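PDB 6NEY: bromo domain-containing protein from Trypanosoma cruzi, which probably reads acetylated lysines, as bromodomains do, this chain being one bromodomain-containing piece of a longer protein with a likely role in transcription. Local coordinates for residues R20-R24 against R104-A109; E28-S32 against M84-C88; V72-R78 against I113-V117. One frame throughout, in Å; residues are numbered along the deposited sequence.

Contact 1: R20-R24 against R104-A109; sequences RSLDR and RFEAFA
Leu22 and Arg24 meet the ring of Phe108 on the long helix 97-124, Arg24 over one face and Leu22 at its rim, a small example of how a connecting segment can be fitted to a helix largely by shape, with an off-centre cation-pi contact added. The main bump is Phe108. Arg24 lies along one face of the ring, its CD standing over it 3.7 Å from the ring centroid, while the guanidinium continues past the ring toward the helix and settles nearly flat, its plane tilted by 14° from that of the ring. A turn at chi3 (-65°) lets the chain run along the face instead of rising away from it. Arg24 CZ is thus 4.5 Å from the centroid, with NH2 nearest the CB and CG of Phe108. The rim of the same ring is filled by backbone: Ser21 O and Leu22 CA lie at the edge, close to its plane.

Leu22 is the second bump. Its CD2 touches Phe108 CE2 at 3.9 Å and comes to 4.1 Å from Ala109 CA, where the small methyl side chain lets the leucine approach the helix backbone; Leu22 CD1 is 4.3 Å from Ala109 CB. Phe105 presents its ring edge to the carbonyl, with CE1 3.3 Å from Leu22 O. The two segments share no hydrogen bond or salt bridge. The charge of Arg24 is answered by Asp27 through NE, and Ser21 OG bonds to Leu18 O.

Within the bundle, this contact marks the place where the chain leaves helix 12-21. Leu22 also packs on Ile81 of helix 75-92 and Leu56 of helix 56-64, while Phe105 rests on Ile81 and Val85, so all four bundle helices contribute around it.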
# COMPACT_ATOMS: atom_id res chain seq x y z
N ARG A 20 -0.33 5.29 6.21
CA ARG A 20 -1.57 5.78 6.84
C ARG A 20 -2.20 6.83 5.93
O ARG A 20 -3.46 6.87 5.83
CB ARG A 20 -1.28 6.30 8.25
CG ARG A 20 -0.89 5.18 9.20
CD ARG A 20 -0.83 5.63 10.65
NE ARG A 20 -2.15 6.00 11.12
CZ ARG A 20 -3.18 5.15 11.22
N SER A 21 -1.35 7.61 5.26
CA SER A 21 -1.78 8.72 4.36
C SER A 21 -2.55 8.12 3.17
O SER A 21 -3.29 8.88 2.55
CB SER A 21 -0.64 9.61 3.92
OG SER A 21 0.10 9.05 2.83
N LEU A 22 -2.42 6.81 2.90
CA LEU A 22 -3.09 6.18 1.74
C LEU A 22 -4.53 5.79 2.09
O LEU A 22 -5.29 5.48 1.16
CB LEU A 22 -2.30 4.97 1.23
CG LEU A 22 -0.83 5.23 0.93
CD1 LEU A 22 -0.16 4.01 0.35
CD2 LEU A 22 -0.64 6.43 0.01
N ASP A 23 -4.91 5.83 3.37
CA ASP A 23 -6.30 5.50 3.80
C ASP A 23 -7.13 6.79 3.71
O ASP A 23 -7.10 7.59 4.66
CB ASP A 23 -6.30 4.85 5.18
CG ASP A 23 -7.65 4.33 5.65
OD1 ASP A 23 -8.54 4.07 4.82
OD2 ASP A 23 -7.79 4.19 6.88
N ARG A 24 -7.81 6.99 2.59
CA ARG A 24 -8.63 8.19 2.31
C ARG A 24 -10.09 7.90 2.64
O ARG A 24 -10.67 6.89 2.21
CB ARG A 24 -8.53 8.58 0.83
CG ARG A 24 -7.11 8.78 0.33
CD ARG A 24 -7.13 9.40 -1.04
NE ARG A 24 -7.74 8.51 -2.05
CZ ARG A 24 -7.90 8.82 -3.32
NH1 ARG A 24 -8.49 7.97 -4.14
NH2 ARG A 24 -7.49 10.00 -3.77
N ARG A 104 -8.56 4.93 -8.96
CA ARG A 104 -8.16 6.28 -8.47
C ARG A 104 -7.17 6.11 -7.31
O ARG A 104 -6.20 6.91 -7.20
CB ARG A 104 -9.38 7.10 -8.04
CG ARG A 104 -10.25 7.60 -9.18
CD ARG A 104 -11.25 8.61 -8.65
NE ARG A 104 -12.17 8.04 -7.67
CZ ARG A 104 -13.36 7.52 -7.93
NH1 ARG A 104 -14.11 7.04 -6.94
NH2 ARG A 104 -13.84 7.50 -9.16
N PHE A 105 -7.42 5.13 -6.44
CA PHE A 105 -6.57 4.83 -5.26
C PHE A 105 -5.17 4.43 -5.74
O PHE A 105 -4.17 4.94 -5.19
CB PHE A 105 -7.19 3.73 -4.40
CG PHE A 105 -6.24 3.14 -3.39
CD1 PHE A 105 -5.93 3.83 -2.24
CD2 PHE A 105 -5.64 1.90 -3.61
CE1 PHE A 105 -5.05 3.30 -1.31
CE2 PHE A 105 -4.75 1.38 -2.68
CZ PHE A 105 -4.46 2.07 -1.53
N GLU A 106 -5.08 3.57 -6.76
CA GLU A 106 -3.76 3.10 -7.27
C GLU A 106 -2.97 4.32 -7.76
O GLU A 106 -1.76 4.43 -7.41
CB GLU A 106 -3.96 2.01 -8.33
CG GLU A 106 -2.67 1.30 -8.74
CD GLU A 106 -2.90 0.37 -9.93
OE1 GLU A 106 -3.72 0.73 -10.82
OE2 GLU A 106 -2.31 -0.71 -9.97
N ALA A 107 -3.63 5.23 -8.48
CA ALA A 107 -3.00 6.44 -9.07
C ALA A 107 -2.51 7.39 -7.94
O ALA A 107 -1.37 7.90 -7.99
CB ALA A 107 -3.98 7.11 -9.99
N PHE A 108 -3.36 7.60 -6.95
CA PHE A 108 -3.06 8.40 -5.73
C PHE A 108 -1.85 7.82 -4.99
O PHE A 108 -0.93 8.55 -4.66
CB PHE A 108 -4.28 8.47 -4.82
CG PHE A 108 -3.95 9.03 -3.46
CD1 PHE A 108 -3.68 10.38 -3.32
CD2 PHE A 108 -3.87 8.22 -2.35
CE1 PHE A 108 -3.37 10.92 -2.09
CE2 PHE A 108 -3.56 8.77 -1.11
CZ PHE A 108 -3.31 10.11 -0.98
N ALA A 109 -1.82 6.50 -4.78
CA ALA A 109 -0.76 5.81 -4.03
C ALA A 109 0.57 5.98 -4.79
O ALA A 109 1.58 6.34 -4.17
CB ALA A 109 -1.14 4.37 -3.85

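Contact 2: E28-S32 against M84-C88; sequences EGLFS and MVNNC
From a CB that already points at helix 75-92, a chi1 of -59° carries the Phe31 ring onward with CG opposite its own carbonyl carbon, and Cys88 answers with a chi1 of -179° that swings SG back beside its carbonyl carbon to meet Leu30. The two sets of atoms interlock without a polar bond. The Phe31 ring enters edge first: CE1 comes to 3.5 Å from Met84 O, which lies near the ring plane, while CD1 rests on Met84 CB at 3.8 Å. Farther along the helix, Cys88 CB is 3.9 Å from Phe31 CE1, and the ring end also grazes Val85 CG2. Leu30 holds the thiol with both branches, CD2 at 3.8 Å and CD1 at 3.9 Å from Cys88 SG, while its CG lies over one face of the Phe31 ring, toward the rim.

The segment belongs to the long loop between the first two helices of the bundle, the ZA loop of bromodomains. Phe31 is further fixed by backbone bonding to Leu56 and by a stack with Phe105, so several parts of the fold converge on one ring.

Chemically, the site is apolar and buried, though Leu30 is partly exposed. Met84 SD and Cys88 SG each lie 5.3 Å from the Phe31 centroid, obliquely, as sulfur-aromatic contacts, and Met84 O, already bonded to Cys88 N, faces the ring's slightly positive C-H rim: cohesion here probably comes from dispersion and weak electrostatics.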
# COMPACT_ATOMS: atom_id res chain seq x y z
N GLU A 28 -13.87 4.90 1.22
CA GLU A 28 -14.94 4.17 1.96
C GLU A 28 -14.41 2.83 2.47
O GLU A 28 -15.17 1.82 2.46
CB GLU A 28 -16.25 4.03 1.17
CG GLU A 28 -16.17 3.26 -0.13
CD GLU A 28 -17.51 3.12 -0.83
OE1 GLU A 28 -17.94 4.09 -1.45
OE2 GLU A 28 -18.14 2.03 -0.74
N GLY A 29 -13.18 2.84 2.98
CA GLY A 29 -12.58 1.73 3.73
C GLY A 29 -12.23 0.56 2.84
O GLY A 29 -11.93 -0.50 3.39
N LEU A 30 -12.26 0.72 1.52
CA LEU A 30 -12.08 -0.40 0.57
C LEU A 30 -10.74 -1.09 0.86
O LEU A 30 -10.71 -2.32 0.86
CB LEU A 30 -12.15 0.16 -0.85
CG LEU A 30 -12.08 -0.82 -2.01
CD1 LEU A 30 -13.05 -1.98 -1.85
CD2 LEU A 30 -12.37 -0.07 -3.31
N PHE A 31 -9.68 -0.33 1.15
CA PHE A 31 -8.32 -0.88 1.33
C PHE A 31 -7.92 -0.88 2.80
O PHE A 31 -6.81 -1.35 3.10
CB PHE A 31 -7.35 -0.13 0.40
CG PHE A 31 -7.77 -0.28 -1.03
CD1 PHE A 31 -7.69 -1.51 -1.65
CD2 PHE A 31 -8.34 0.78 -1.73
CE1 PHE A 31 -8.10 -1.68 -2.96
CE2 PHE A 31 -8.78 0.60 -3.03
CZ PHE A 31 -8.66 -0.62 -3.64
N SER A 32 -8.73 -0.35 3.71
CA SER A 32 -8.29 -0.24 5.12
C SER A 32 -9.08 -1.23 5.98
O SER A 32 -8.57 -1.58 7.05
CB SER A 32 -8.40 1.15 5.64
OG SER A 32 -9.64 1.75 5.25
N MET A 84 -3.37 -5.38 -3.30
CA MET A 84 -4.66 -4.88 -2.75
C MET A 84 -5.61 -4.51 -3.89
O MET A 84 -6.81 -4.85 -3.83
CB MET A 84 -4.47 -3.57 -1.97
CG MET A 84 -4.21 -3.68 -0.54
SD MET A 84 -3.70 -2.01 -0.03
CE MET A 84 -2.11 -2.47 0.67
N VAL A 85 -5.11 -3.73 -4.85
CA VAL A 85 -5.90 -3.18 -5.99
C VAL A 85 -6.37 -4.37 -6.84
O VAL A 85 -7.60 -4.51 -7.08
CB VAL A 85 -5.03 -2.16 -6.76
CG1 VAL A 85 -5.61 -1.78 -8.11
CG2 VAL A 85 -4.81 -0.91 -5.91
N ASN A 86 -5.44 -5.26 -7.20
CA ASN A 86 -5.75 -6.38 -8.13
C ASN A 86 -6.74 -7.35 -7.46
O ASN A 86 -7.65 -7.84 -8.14
CB ASN A 86 -4.48 -7.05 -8.65
CG ASN A 86 -3.71 -6.15 -9.58
N ASN A 87 -6.61 -7.57 -6.15
CA ASN A 87 -7.57 -8.38 -5.36
C ASN A 87 -8.98 -7.76 -5.38
O ASN A 87 -9.96 -8.51 -5.47
CB ASN A 87 -7.09 -8.57 -3.93
CG ASN A 87 -5.96 -9.58 -3.85
OD1 ASN A 87 -5.61 -10.21 -4.86
ND2 ASN A 87 -5.40 -9.74 -2.67
N CYS A 88 -9.07 -6.44 -5.31
CA CYS A 88 -10.35 -5.71 -5.43
C CYS A 88 -10.97 -6.01 -6.81
O CYS A 88 -12.16 -6.33 -6.87
CB CYS A 88 -10.14 -4.23 -5.17
SG CYS A 88 -11.66 -3.29 -5.27

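Contact 3: V72-R78 against I113-V117; sequences VNLTALR and IDAYV
Arg78 and Ile113 lie at the heart of a contact in the four-helix bundle of the bromodomain, between the N-terminal end of helix 75-92, with the loop before it, and the second half of helix 97-124. On the tight side, Ile113 CG2 sits over the centre of the Arg78 guanidinium, 3.5 Å from CZ, so an apolar methyl supports a charged plane. Deeper in, Ile113 CD1 meets Leu77 CD2, and Leu74 CD1 is wedged among Ile113 CG2, Tyr116 CD2 and Val117 CG2, the last at 3.7 Å. Leu15 and Leu18 of helix 12-21 also pack on Leu74.

Toward solvent, Val72 and Asn73 are exposed and bury little here. They meet the helix through Val117 CG1, which lies 3.4 Å from Val72 O, an oxygen held by Tyr10 OH. In the Arg78-Asp114 salt bridge, Asp114 OD1 takes both terminal nitrogens of Arg78 end-on, NH1 at 2.9 Å and NH2 at 3.0 Å, close to the guanidinium plane, although the carboxylate plane is turned 48° from it. Asp114 OD2 is paired with Lys110, which should help to keep the carboxylate negative.

The guanidinium is probably restrained in rotation, since NE and NH2 are also engaged: Arg78 NH2 bonds to Asn73 OD1, approaching from above the amide plane, and Arg78 NE donates to Asn73 O at 2.8 Å, almost in line with that carbonyl.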
# COMPACT_ATOMS: atom_id res chain seq x y z
N VAL A 72 15.14 1.27 -2.13
CA VAL A 72 15.24 2.71 -2.49
C VAL A 72 13.96 3.15 -3.24
O VAL A 72 13.52 4.30 -3.01
CB VAL A 72 16.53 3.04 -3.26
CG1 VAL A 72 16.56 2.48 -4.67
CG2 VAL A 72 16.77 4.54 -3.28
N ASN A 73 13.36 2.31 -4.09
CA ASN A 73 12.15 2.74 -4.84
C ASN A 73 10.89 2.18 -4.17
O ASN A 73 9.84 2.24 -4.80
CB ASN A 73 12.20 2.40 -6.34
CG ASN A 73 11.13 3.14 -7.12
OD1 ASN A 73 10.90 4.33 -6.92
ND2 ASN A 73 10.43 2.44 -8.01
N LEU A 74 10.98 1.70 -2.92
CA LEU A 74 9.84 1.14 -2.12
C LEU A 74 9.09 0.09 -2.95
O LEU A 74 7.85 0.01 -2.86
CB LEU A 74 8.92 2.28 -1.67
CG LEU A 74 9.48 3.21 -0.58
CD1 LEU A 74 8.54 4.37 -0.32
CD2 LEU A 74 9.74 2.47 0.72
N THR A 75 9.83 -0.73 -3.69
CA THR A 75 9.24 -1.75 -4.60
C THR A 75 8.25 -2.64 -3.84
O THR A 75 7.16 -2.92 -4.39
CB THR A 75 10.34 -2.59 -5.27
OG1 THR A 75 11.22 -1.66 -5.91
CG2 THR A 75 9.78 -3.59 -6.26
N ALA A 76 8.64 -3.12 -2.65
CA ALA A 76 7.85 -4.09 -1.84
C ALA A 76 6.51 -3.46 -1.46
O ALA A 76 5.46 -4.15 -1.52
CB ALA A 76 8.64 -4.49 -0.62
N LEU A 77 6.53 -2.18 -1.09
CA LEU A 77 5.30 -1.42 -0.74
C LEU A 77 4.45 -1.24 -2.00
O LEU A 77 3.23 -1.46 -1.92
CB LEU A 77 5.64 -0.06 -0.12
CG LEU A 77 4.44 0.86 0.11
CD1 LEU A 77 3.37 0.20 0.96
CD2 LEU A 77 4.87 2.17 0.74
N ARG A 78 5.06 -0.84 -3.12
CA ARG A 78 4.34 -0.68 -4.42
C ARG A 78 3.68 -2.01 -4.82
O ARG A 78 2.53 -1.96 -5.31
CB ARG A 78 5.26 -0.17 -5.53
CG ARG A 78 5.81 1.24 -5.33
CD ARG A 78 6.76 1.55 -6.48
NE ARG A 78 7.56 2.77 -6.34
CZ ARG A 78 7.17 4.01 -6.64
NH1 ARG A 78 5.93 4.26 -7.05
NH2 ARG A 78 8.01 5.00 -6.48
N ILE A 113 3.79 7.88 -3.20
CA ILE A 113 5.03 7.09 -3.04
C ILE A 113 6.14 7.77 -3.86
O ILE A 113 7.25 7.94 -3.32
CB ILE A 113 4.83 5.61 -3.37
CG1 ILE A 113 3.88 4.94 -2.37
CG2 ILE A 113 6.17 4.88 -3.40
CD1 ILE A 113 3.34 3.60 -2.83
N ASP A 114 5.86 8.14 -5.11
CA ASP A 114 6.85 8.85 -5.98
C ASP A 114 7.34 10.12 -5.27
O ASP A 114 8.58 10.36 -5.26
CB ASP A 114 6.23 9.23 -7.33
CG ASP A 114 5.99 8.09 -8.29
OD1 ASP A 114 6.39 6.96 -7.98
OD2 ASP A 114 5.38 8.35 -9.37
N ALA A 115 6.42 10.90 -4.71
CA ALA A 115 6.74 12.21 -4.11
C ALA A 115 7.67 11.99 -2.90
O ALA A 115 8.65 12.75 -2.74
CB ALA A 115 5.47 12.94 -3.73
N TYR A 116 7.44 10.90 -2.14
CA TYR A 116 8.24 10.57 -0.93
C TYR A 116 9.66 10.16 -1.35
O TYR A 116 10.66 10.68 -0.82
CB TYR A 116 7.58 9.47 -0.10
CG TYR A 116 8.41 9.08 1.11
CD1 TYR A 116 8.45 9.90 2.23
CD2 TYR A 116 9.21 7.95 1.10
CE1 TYR A 116 9.25 9.59 3.32
CE2 TYR A 116 10.01 7.62 2.18
CZ TYR A 116 10.04 8.44 3.29
OH TYR A 116 10.83 8.09 4.35
N VAL A 117 9.77 9.23 -2.30
CA VAL A 117 11.08 8.67 -2.76
C VAL A 117 11.90 9.82 -3.36
O VAL A 117 13.11 9.94 -3.05
CB VAL A 117 10.86 7.49 -3.71
CG1 VAL A 117 12.12 7.06 -4.44
CG2 VAL A 117 10.25 6.32 -2.94

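Overall arrangement
Contact 3 joins helices 75-92 and 97-124 directly; contact 1 uses the latter and contact 2 the former. Contacts 1 and 2 adjoin, with centres about 10 Å apart: Phe105 CD2 touches Phe31 CE2 at 3.4 Å, and Asp23 OD1 probably hydrogen-bonds to Ser32 OG at 2.6 Å, linking both ends of one loop segment. Contact 3 shares helix 97-124 with contact 1, their centres about 13 Å apart, and lies across the chain's centre from contact 2, about 19 Å between centres. In bromodomains acetyl-lysine binds at the end built from the ZA and BC loops; contact 2 lies toward that end, contact 3 toward the termini.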